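Branched-chain-amino-acid aminotransferase (PDB 3UYY) probably catalyses the pyridoxal 5'-phosphate-dependent exchange of an amino group between leucine, isoleucine or valine and 2-oxoglutarate. Local coordinates at residues A22-S27 / E130-P135; Y190-P195 / V225-P230; S66-Y71 / F147-G152. All coordinates share one frame; numbering follows the deposited sequence.

Contact 1. Residues A22-S27 / E130-P135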
loop_
_atom_site.group_PDB
_atom_site.type_symbol
_atom_site.label_atom_id
_atom_site.label_comp_id
_atom_site.label_asym_id
_atom_site.label_seq_id
_atom_site.Cartn_x
_atom_site.Cartn_y
_atom_site.Cartn_z
ATOM N N ALA B 22 -17.739 19.225 -24.308
ATOM C CA ALA B 22 -16.728 18.686 -25.263
ATOM C C ALA B 22 -17.285 17.451 -25.954
ATOM O O ALA B 22 -17.935 16.617 -25.321
ATOM C CB ALA B 22 -15.436 18.336 -24.525
ATOM N N ASP B 23 -17.025 17.335 -27.252
ATOM C CA ASP B 23 -17.510 16.203 -28.029
ATOM C C ASP B 23 -17.183 14.874 -27.351
ATOM O O ASP B 23 -16.026 14.465 -27.297
ATOM C CB ASP B 23 -16.895 16.227 -29.432
ATOM C CG ASP B 23 -17.517 15.199 -30.360
ATOM O OD1 ASP B 23 -17.454 13.990 -30.048
ATOM O OD2 ASP B 23 -18.072 15.598 -31.406
ATOM N N ILE B 24 -18.211 14.213 -26.827
ATOM C CA ILE B 24 -18.054 12.923 -26.166
ATOM C C ILE B 24 -19.229 12.024 -26.507
ATOM O O ILE B 24 -20.383 12.417 -26.348
ATOM C CB ILE B 24 -18.001 13.063 -24.636
ATOM C CG1 ILE B 24 -16.679 13.696 -24.216
ATOM C CG2 ILE B 24 -18.174 11.691 -23.982
ATOM C CD1 ILE B 24 -16.478 13.716 -22.726
ATOM N N ASP B 25 -18.944 10.813 -26.970
ATOM C CA ASP B 25 -20.009 9.885 -27.319
ATOM C C ASP B 25 -20.644 9.307 -26.058
ATOM O O ASP B 25 -20.219 8.263 -25.562
ATOM C CB ASP B 25 -19.468 8.739 -28.171
ATOM C CG ASP B 25 -20.578 7.920 -28.801
ATOM O OD1 ASP B 25 -21.660 7.810 -28.185
ATOM O OD2 ASP B 25 -20.365 7.379 -29.906
ATOM N N TRP B 26 -21.670 9.980 -25.551
ATOM C CA TRP B 26 -22.351 9.531 -24.345
ATOM C C TRP B 26 -22.777 8.066 -24.397
ATOM O O TRP B 26 -22.818 7.394 -23.367
ATOM C CB TRP B 26 -23.575 10.408 -24.075
ATOM C CG TRP B 26 -23.280 11.880 -23.950
ATOM C CD1 TRP B 26 -23.924 12.899 -24.596
ATOM C CD2 TRP B 26 -22.313 12.500 -23.096
ATOM N NE1 TRP B 26 -23.419 14.110 -24.197
ATOM C CE2 TRP B 26 -22.431 13.896 -23.275
ATOM C CE3 TRP B 26 -21.361 12.014 -22.198
ATOM C CZ2 TRP B 26 -21.631 14.812 -22.584
ATOM C CZ3 TRP B 26 -20.564 12.925 -21.513
ATOM C CH2 TRP B 26 -20.707 14.311 -21.711
ATOM N N SER B 27 -23.087 7.564 -25.586
ATOM C CA SER B 27 -23.517 6.170 -25.713
ATOM C C SER B 27 -22.378 5.153 -25.542
ATOM O O SER B 27 -22.614 4.008 -25.139
ATOM C CB SER B 27 -24.193 5.943 -27.067
ATOM O OG SER B 27 -23.241 5.957 -28.115
ATOM N N GLU B 130 -18.941 21.306 -15.849
ATOM C CA GLU B 130 -20.321 20.977 -16.200
ATOM C C GLU B 130 -20.528 20.407 -17.591
ATOM O O GLU B 130 -21.353 19.516 -17.779
ATOM C CB GLU B 130 -21.225 22.197 -16.065
ATOM C CG GLU B 130 -21.817 22.367 -14.701
ATOM C CD GLU B 130 -23.017 23.280 -14.716
ATOM O OE1 GLU B 130 -23.793 23.216 -15.696
ATOM O OE2 GLU B 130 -23.193 24.045 -13.745
ATOM N N HIS B 131 -19.794 20.924 -18.565
ATOM C CA HIS B 131 -19.952 20.470 -19.939
ATOM C C HIS B 131 -19.515 19.025 -20.159
ATOM O O HIS B 131 -19.620 18.498 -21.274
ATOM C CB HIS B 131 -19.225 21.428 -20.902
ATOM C CG HIS B 131 -17.828 21.764 -20.487
ATOM N ND1 HIS B 131 -16.721 21.341 -21.191
ATOM C CD2 HIS B 131 -17.357 22.458 -19.425
ATOM C CE1 HIS B 131 -15.627 21.756 -20.578
ATOM N NE2 HIS B 131 -15.985 22.435 -19.502
ATOM N N PHE B 132 -19.030 18.391 -19.091
ATOM C CA PHE B 132 -18.614 16.986 -19.143
ATOM C C PHE B 132 -19.640 16.105 -18.437
ATOM O O PHE B 132 -19.552 14.881 -18.468
ATOM C CB PHE B 132 -17.239 16.784 -18.489
ATOM C CG PHE B 132 -16.089 17.128 -19.388
ATOM C CD1 PHE B 132 -15.450 18.354 -19.283
ATOM C CD2 PHE B 132 -15.679 16.239 -20.374
ATOM C CE1 PHE B 132 -14.422 18.693 -20.150
ATOM C CE2 PHE B 132 -14.649 16.564 -21.251
ATOM C CZ PHE B 132 -14.017 17.794 -21.143
ATOM N N LEU B 133 -20.612 16.743 -17.799
ATOM C CA LEU B 133 -21.656 16.028 -17.080
ATOM C C LEU B 133 -22.605 15.369 -18.077
ATOM O O LEU B 133 -23.328 16.056 -18.796
ATOM C CB LEU B 133 -22.445 16.992 -16.200
ATOM C CG LEU B 133 -22.903 16.446 -14.849
ATOM C CD1 LEU B 133 -23.888 17.417 -14.234
ATOM C CD2 LEU B 133 -23.528 15.082 -15.017
ATOM N N PRO B 134 -22.604 14.024 -18.138
ATOM C CA PRO B 134 -23.483 13.291 -19.064
ATOM C C PRO B 134 -24.931 13.763 -18.890
ATOM O O PRO B 134 -25.388 13.993 -17.767
ATOM C CB PRO B 134 -23.299 11.831 -18.639
ATOM C CG PRO B 134 -21.889 11.816 -18.118
ATOM C CD PRO B 134 -21.829 13.092 -17.304
ATOM N N PRO B 135 -25.657 13.938 -20.006
ATOM C CA PRO B 135 -27.054 14.389 -19.972
ATOM C C PRO B 135 -27.962 13.334 -19.347
ATOM O O PRO B 135 -27.710 12.136 -19.486
ATOM C CB PRO B 135 -27.366 14.634 -21.441
ATOM C CG PRO B 135 -26.530 13.595 -22.126
ATOM C CD PRO B 135 -25.218 13.698 -21.393
#

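Contact 2. Residues Y190-P195 / V225-P230. With PLP (pyridoxal-5'-phosphate), chain D.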
loop_
_atom_site.group_PDB
_atom_site.type_symbol
_atom_site.label_atom_id
_atom_site.label_comp_id
_atom_site.label_asym_id
_atom_site.label_seq_id
_atom_site.Cartn_x
_atom_site.Cartn_y
_atom_site.Cartn_z
ATOM N N TYR B 190 -5.503 -15.341 -1.502
ATOM C CA TYR B 190 -4.804 -14.083 -1.225
ATOM C C TYR B 190 -5.638 -13.126 -0.329
ATOM O O TYR B 190 -6.859 -13.260 -0.234
ATOM C CB TYR B 190 -4.479 -13.375 -2.547
ATOM C CG TYR B 190 -3.325 -13.962 -3.324
ATOM C CD1 TYR B 190 -3.537 -14.673 -4.507
ATOM C CD2 TYR B 190 -2.013 -13.777 -2.897
ATOM C CE1 TYR B 190 -2.463 -15.180 -5.251
ATOM C CE2 TYR B 190 -0.937 -14.278 -3.626
ATOM C CZ TYR B 190 -1.168 -14.976 -4.801
ATOM O OH TYR B 190 -0.088 -15.460 -5.516
ATOM N N ASP B 191 -4.981 -12.170 0.323
ATOM C CA ASP B 191 -5.687 -11.209 1.166
ATOM C C ASP B 191 -5.365 -9.777 0.729
ATOM O O ASP B 191 -4.205 -9.441 0.519
ATOM C CB ASP B 191 -5.268 -11.345 2.637
ATOM C CG ASP B 191 -5.445 -12.753 3.187
ATOM O OD1 ASP B 191 -6.573 -13.300 3.127
ATOM O OD2 ASP B 191 -4.448 -13.305 3.702
ATOM N N ARG B 192 -6.378 -8.930 0.591
ATOM C CA ARG B 192 -6.137 -7.536 0.220
ATOM C C ARG B 192 -5.840 -6.705 1.485
ATOM O O ARG B 192 -5.462 -5.534 1.398
ATOM C CB ARG B 192 -7.351 -6.951 -0.512
ATOM C CG ARG B 192 -8.612 -6.888 0.324
ATOM C CD ARG B 192 -9.787 -6.323 -0.462
ATOM N NE ARG B 192 -9.901 -4.863 -0.386
ATOM C CZ ARG B 192 -9.122 -4.005 -1.036
ATOM N NH1 ARG B 192 -8.154 -4.448 -1.820
ATOM N NH2 ARG B 192 -9.324 -2.702 -0.919
ATOM N N ALA B 193 -6.002 -7.312 2.659
ATOM C CA ALA B 193 -5.736 -6.614 3.913
ATOM C C ALA B 193 -5.563 -7.555 5.100
ATOM O O ALA B 193 -6.118 -8.655 5.125
ATOM C CB ALA B 193 -6.852 -5.622 4.204
ATOM N N ALA B 194 -4.789 -7.109 6.087
ATOM C CA ALA B 194 -4.546 -7.896 7.294
ATOM C C ALA B 194 -5.728 -7.765 8.258
ATOM O O ALA B 194 -6.547 -6.855 8.124
ATOM C CB ALA B 194 -3.278 -7.424 7.967
ATOM N N PRO B 195 -5.837 -8.677 9.242
ATOM C CA PRO B 195 -6.960 -8.567 10.184
ATOM C C PRO B 195 -6.967 -7.202 10.871
ATOM O O PRO B 195 -8.019 -6.595 11.064
ATOM C CB PRO B 195 -6.723 -9.728 11.151
ATOM C CG PRO B 195 -5.239 -9.967 11.061
ATOM C CD PRO B 195 -4.964 -9.811 9.589
ATOM N N VAL B 225 -12.583 -10.773 -7.542
ATOM C CA VAL B 225 -12.395 -11.693 -6.437
ATOM C C VAL B 225 -13.299 -11.375 -5.251
ATOM O O VAL B 225 -13.673 -10.224 -5.031
ATOM C CB VAL B 225 -10.944 -11.642 -5.924
ATOM C CG1 VAL B 225 -10.836 -12.385 -4.613
ATOM C CG2 VAL B 225 -10.000 -12.242 -6.964
ATOM N N ILE B 226 -13.679 -12.403 -4.503
ATOM C CA ILE B 226 -14.448 -12.183 -3.289
ATOM C C ILE B 226 -13.480 -12.598 -2.196
ATOM O O ILE B 226 -13.002 -13.734 -2.182
ATOM C CB ILE B 226 -15.721 -13.029 -3.213
ATOM C CG1 ILE B 226 -16.837 -12.323 -3.983
ATOM C CG2 ILE B 226 -16.126 -13.222 -1.757
ATOM C CD1 ILE B 226 -18.205 -12.938 -3.823
ATOM N N TYR B 227 -13.163 -11.664 -1.307
ATOM C CA TYR B 227 -12.225 -11.935 -0.236
ATOM C C TYR B 227 -12.879 -12.401 1.043
ATOM O O TYR B 227 -13.930 -11.900 1.445
ATOM C CB TYR B 227 -11.387 -10.703 0.075
ATOM C CG TYR B 227 -10.583 -10.219 -1.096
ATOM C CD1 TYR B 227 -11.172 -9.463 -2.110
ATOM C CD2 TYR B 227 -9.241 -10.563 -1.222
ATOM C CE1 TYR B 227 -10.438 -9.071 -3.225
ATOM C CE2 TYR B 227 -8.506 -10.184 -2.323
ATOM C CZ TYR B 227 -9.102 -9.445 -3.322
ATOM O OH TYR B 227 -8.366 -9.138 -4.438
ATOM N N LEU B 228 -12.233 -13.378 1.669
ATOM C CA LEU B 228 -12.688 -13.928 2.924
ATOM C C LEU B 228 -11.871 -13.267 4.021
ATOM O O LEU B 228 -10.893 -12.561 3.742
ATOM C CB LEU B 228 -12.478 -15.439 2.939
ATOM C CG LEU B 228 -13.245 -16.177 1.833
ATOM C CD1 LEU B 228 -13.085 -17.679 2.026
ATOM C CD2 LEU B 228 -14.729 -15.779 1.855
ATOM N N ASP B 229 -12.273 -13.493 5.269
ATOM C CA ASP B 229 -11.579 -12.904 6.400
ATOM C C ASP B 229 -10.154 -13.449 6.495
ATOM O O ASP B 229 -9.928 -14.662 6.399
ATOM C CB ASP B 229 -12.348 -13.197 7.688
ATOM C CG ASP B 229 -12.084 -14.586 8.216
ATOM O OD1 ASP B 229 -11.268 -14.693 9.153
ATOM O OD2 ASP B 229 -12.673 -15.564 7.693
ATOM N N PRO B 230 -9.172 -12.550 6.658
ATOM C CA PRO B 230 -7.754 -12.904 6.770
ATOM C C PRO B 230 -7.597 -13.744 8.024
ATOM O O PRO B 230 -8.119 -13.380 9.083
ATOM C CB PRO B 230 -7.074 -11.548 6.901
ATOM C CG PRO B 230 -8.017 -10.620 6.195
ATOM C CD PRO B 230 -9.348 -11.090 6.674
HETATM N N1 PLP D . -14.792 -1.491 -1.022
HETATM C C2 PLP D . -13.697 -1.231 -1.815
HETATM C C2A PLP D . -12.433 -2.067 -1.592
HETATM C C3 PLP D . -13.794 -0.203 -2.800
HETATM O O3 PLP D . -12.729 0.060 -3.585
HETATM C C4 PLP D . -15.024 0.550 -2.957
HETATM C C4A PLP D . -15.067 1.682 -4.071
HETATM C C5 PLP D . -16.154 0.212 -2.065
HETATM C C6 PLP D . -15.999 -0.805 -1.122
HETATM C C5A PLP D . -17.503 0.871 -2.061
HETATM O O4P PLP D . -17.572 2.036 -1.307
HETATM P P PLP D . -18.546 3.205 -1.727
HETATM O O1P PLP D . -18.197 3.699 -3.049
HETATM O O2P PLP D . -18.248 4.268 -0.626
HETATM O O3P PLP D . -19.946 2.748 -1.513
HETATM O O HOH W 1 -8.675 -11.744 2.305
#

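Contact 3. Residues S66-Y71 / F147-G152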
loop_
_atom_site.group_PDB
_atom_site.type_symbol
_atom_site.label_atom_id
_atom_site.label_comp_id
_atom_site.label_asym_id
_atom_site.label_seq_id
_atom_site.Cartn_x
_atom_site.Cartn_y
_atom_site.Cartn_z
ATOM N N SER B 66 9.364 11.070 -2.458
ATOM C CA SER B 66 8.095 11.271 -1.766
ATOM C C SER B 66 7.562 10.000 -1.082
ATOM O O SER B 66 7.761 8.880 -1.570
ATOM C CB SER B 66 7.052 11.790 -2.753
ATOM O OG SER B 66 7.438 13.045 -3.286
ATOM N N THR B 67 6.893 10.187 0.057
ATOM C CA THR B 67 6.301 9.081 0.810
ATOM C C THR B 67 5.186 8.426 -0.010
ATOM O O THR B 67 4.896 7.242 0.158
ATOM C CB THR B 67 5.693 9.569 2.148
ATOM O OG1 THR B 67 4.822 10.681 1.899
ATOM C CG2 THR B 67 6.798 10.003 3.115
ATOM N N ALA B 68 4.561 9.199 -0.891
ATOM C CA ALA B 68 3.489 8.675 -1.723
ATOM C C ALA B 68 4.015 7.709 -2.780
ATOM O O ALA B 68 3.274 6.852 -3.271
ATOM C CB ALA B 68 2.739 9.818 -2.401
ATOM N N LEU B 69 5.292 7.845 -3.130
ATOM C CA LEU B 69 5.877 6.982 -4.141
ATOM C C LEU B 69 6.614 5.772 -3.589
ATOM O O LEU B 69 6.775 4.780 -4.295
ATOM C CB LEU B 69 6.822 7.779 -5.038
ATOM C CG LEU B 69 6.201 8.860 -5.924
ATOM C CD1 LEU B 69 7.252 9.385 -6.883
ATOM C CD2 LEU B 69 5.027 8.298 -6.700
ATOM N N HIS B 70 7.039 5.838 -2.328
ATOM C CA HIS B 70 7.792 4.744 -1.725
ATOM C C HIS B 70 7.126 4.060 -0.536
ATOM O O HIS B 70 7.253 2.841 -0.355
ATOM C CB HIS B 70 9.151 5.257 -1.269
ATOM C CG HIS B 70 9.941 5.918 -2.350
ATOM N ND1 HIS B 70 10.994 5.299 -2.985
ATOM C CD2 HIS B 70 9.834 7.146 -2.911
ATOM C CE1 HIS B 70 11.506 6.117 -3.888
ATOM N NE2 HIS B 70 10.818 7.245 -3.864
ATOM N N TYR B 71 6.415 4.843 0.271
ATOM C CA TYR B 71 5.786 4.305 1.468
ATOM C C TYR B 71 4.274 4.295 1.447
ATOM O O TYR B 71 3.632 4.232 2.494
ATOM C CB TYR B 71 6.307 5.076 2.685
ATOM C CG TYR B 71 7.821 5.143 2.711
ATOM C CD1 TYR B 71 8.499 6.342 2.493
ATOM C CD2 TYR B 71 8.576 3.991 2.914
ATOM C CE1 TYR B 71 9.898 6.384 2.478
ATOM C CE2 TYR B 71 9.967 4.022 2.901
ATOM C CZ TYR B 71 10.622 5.212 2.685
ATOM O OH TYR B 71 11.994 5.216 2.688
ATOM N N PHE B 147 -8.048 13.117 -3.652
ATOM C CA PHE B 147 -6.982 12.314 -3.030
ATOM C C PHE B 147 -5.909 13.165 -2.354
ATOM O O PHE B 147 -5.780 14.357 -2.621
ATOM C CB PHE B 147 -6.331 11.369 -4.050
ATOM C CG PHE B 147 -5.595 12.069 -5.158
ATOM C CD1 PHE B 147 -6.287 12.749 -6.155
ATOM C CD2 PHE B 147 -4.203 12.035 -5.215
ATOM C CE1 PHE B 147 -5.604 13.380 -7.190
ATOM C CE2 PHE B 147 -3.513 12.665 -6.248
ATOM C CZ PHE B 147 -4.220 13.340 -7.239
ATOM N N VAL B 148 -5.148 12.535 -1.467
ATOM C CA VAL B 148 -4.095 13.222 -0.734
ATOM C C VAL B 148 -2.816 12.387 -0.721
ATOM O O VAL B 148 -2.849 11.195 -0.405
ATOM C CB VAL B 148 -4.513 13.472 0.728
ATOM C CG1 VAL B 148 -3.505 14.394 1.397
ATOM C CG2 VAL B 148 -5.919 14.056 0.782
ATOM N N ILE B 149 -1.690 13.013 -1.060
ATOM C CA ILE B 149 -0.430 12.293 -1.067
ATOM C C ILE B 149 0.705 12.997 -0.316
ATOM O O ILE B 149 0.810 14.227 -0.317
ATOM C CB ILE B 149 0.012 11.952 -2.524
ATOM C CG1 ILE B 149 0.244 13.219 -3.364
ATOM C CG2 ILE B 149 -1.054 11.049 -3.168
ATOM C CD1 ILE B 149 -0.998 13.902 -3.861
ATOM N N GLY B 150 1.528 12.211 0.369
ATOM C CA GLY B 150 2.645 12.782 1.091
ATOM C C GLY B 150 3.754 13.095 0.100
ATOM O O GLY B 150 4.140 12.231 -0.696
ATOM N N VAL B 151 4.270 14.320 0.137
ATOM C CA VAL B 151 5.321 14.702 -0.792
ATOM C C VAL B 151 6.468 15.424 -0.093
ATOM O O VAL B 151 6.551 15.410 1.129
ATOM C CB VAL B 151 4.740 15.583 -1.908
ATOM C CG1 VAL B 151 3.660 14.809 -2.647
ATOM C CG2 VAL B 151 4.141 16.851 -1.320
ATOM N N GLY B 152 7.347 16.048 -0.869
ATOM C CA GLY B 152 8.478 16.757 -0.297
ATOM C C GLY B 152 9.661 15.835 -0.062
ATOM O O GLY B 152 9.486 14.694 0.374
#

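Contact 1. Residues A22-S27 / E130-P135
W26 and F132 reach across the contact with like first torsions: each carries CG anti to its own carbonyl carbon, at chi1 -57° for W26 and -81° for F132. That rotation lays the indole against P134 and P135 and brings the phenyl ring against A22 and I24. The clearest CH-pi geometry is at P135, whose CD sits 3.3 Å from the centroid of the five-membered ring of W26 and only 9° off its normal. P134 CA lies over the same face, 3.9 Å from the centroid of the six-membered ring, and P134 CG comes within 3.8 Å of W26 CZ3. I24 O occupies the opposite face of the indole, 3.7 Å above its plane. The far corner of the ring abuts main chain, with W26 CH2 3.5 Å from F132 O. F132 is met differently: I24 CD1 approaches its edge, 3.5 Å from F132 CD2, and A22 CB is 3.7 Å from F132 CZ. T36 and D37 also pack on F132, and T138 on W26. The contact thus ties the loop ahead of strand 39-45 to the one joining helix 115-129 to strand 141-151, far from the cofactor and substrate sites. Replacing W26 by an alanine would probably strip the two prolines of their aromatic cover and leave the two loops joined chiefly through F132. With no hydrogen bond between the segments, adhesion rests on dispersion and CH-pi contacts, and the proline CD and CA hydrogens, slightly positive beside nitrogen, probably suit the electron-rich indole.

Contact 2. Residues Y190-P195 / V225-P230
R192 lies across Y227 at about a right angle where a beta-alpha-beta crossover begins and ends: the loop 190-195 follows strand 183-187, and 225-230 takes in most of its parallel neighbour 224-228 and the residues after it, with helix 204-219 between. The touching part of the arginine is its aliphatic stem. R192 CD stands 3.9 Å from the centroid of the Y227 ring, 15° off the normal, while V225 CG1 covers the other face, 3.5 Å above the plane and over its centre. The ring is therefore clamped between two alkyl groups. A bend at chi3 (-89°) takes the guanidinium onward, its plane 57° from that of the tyrosine; with R192 CZ 6.0 Å from the Y227 centroid, any cation-pi attraction here is weak. The group instead engages Y207 by cation-pi and brings R192 NH2 to 3.2 Å from the C2A methyl of pyridoxal phosphate. D191 OD1 is 2.7 Å from a water that also reaches L228 O, though it cannot donate to every acceptor around it; D191 OD2 takes a hydrogen bond from the backbone N of H196 of the second subunit. P195 and P230 lie alongside, oppositely headed, P195 CD 3.8 Å from P230 CB.

Contact 3. Residues S66-Y71 / F147-G152
A68 N meets the flat peptide carbonyl of G150 from a position tilted 21° out of its plane, donating to G150 O over 3.1 Å with an N-H...O angle of 143°. The rings of H70, Y71 and F147 do not reach across: H70 CB lies over the centre of one face of the Y71 ring, S66 O is at the edge of the H70 imidazole, and I149 CG2 is at the edge of F147. A68 CB fits beside the strand, 3.3 Å from G150 O and 3.5 Å from I149 CB. The motif is a one-turn helix, 67-70, docked on the end of strand 141-151 of the antiparallel sheet. S66 holds the N-cap position, but its OG bonds to A63 O and makes no cap; the strand carbonyl G150 O takes the A68 N-H. T67 OG1, set between its backbone N and carbonyl carbon (chi1 51°), bonds to Q73 OE1 and is 3.1 Å from G150 CA; a CB on G150 would collide with this oxygen, consistent with glycine at this position. The positive phi of G152 would press a CB against the carbonyl O of V151. Beyond the helix, Y71, which binds L-glutamate, directs OH to I155 O and to R145 NH2 of the second subunit.

In the fold
Contacts 1 and 3 alternate along the chain: 130-135 leads into strand 141-151 and 147-152 takes in its end; their centres are 33 Å apart and their nearest atoms about 16 Å. Contact 2 follows both in sequence and lies across the chain's centre from contact 1, 38 Å away between centres. Contacts 2 and 3 are 25 Å apart by centres and about 13 Å by nearest atoms, and both touch the second subunit. Both lie near active-site residues: contact 2 meets pyridoxal phosphate through R192, while glutamate-binding Y71 of contact 3 lies far from this chain's cofactor, bonds R145 of the second subunit and probably serves that subunit's site. Contact 1, remote from these, meets no other chain.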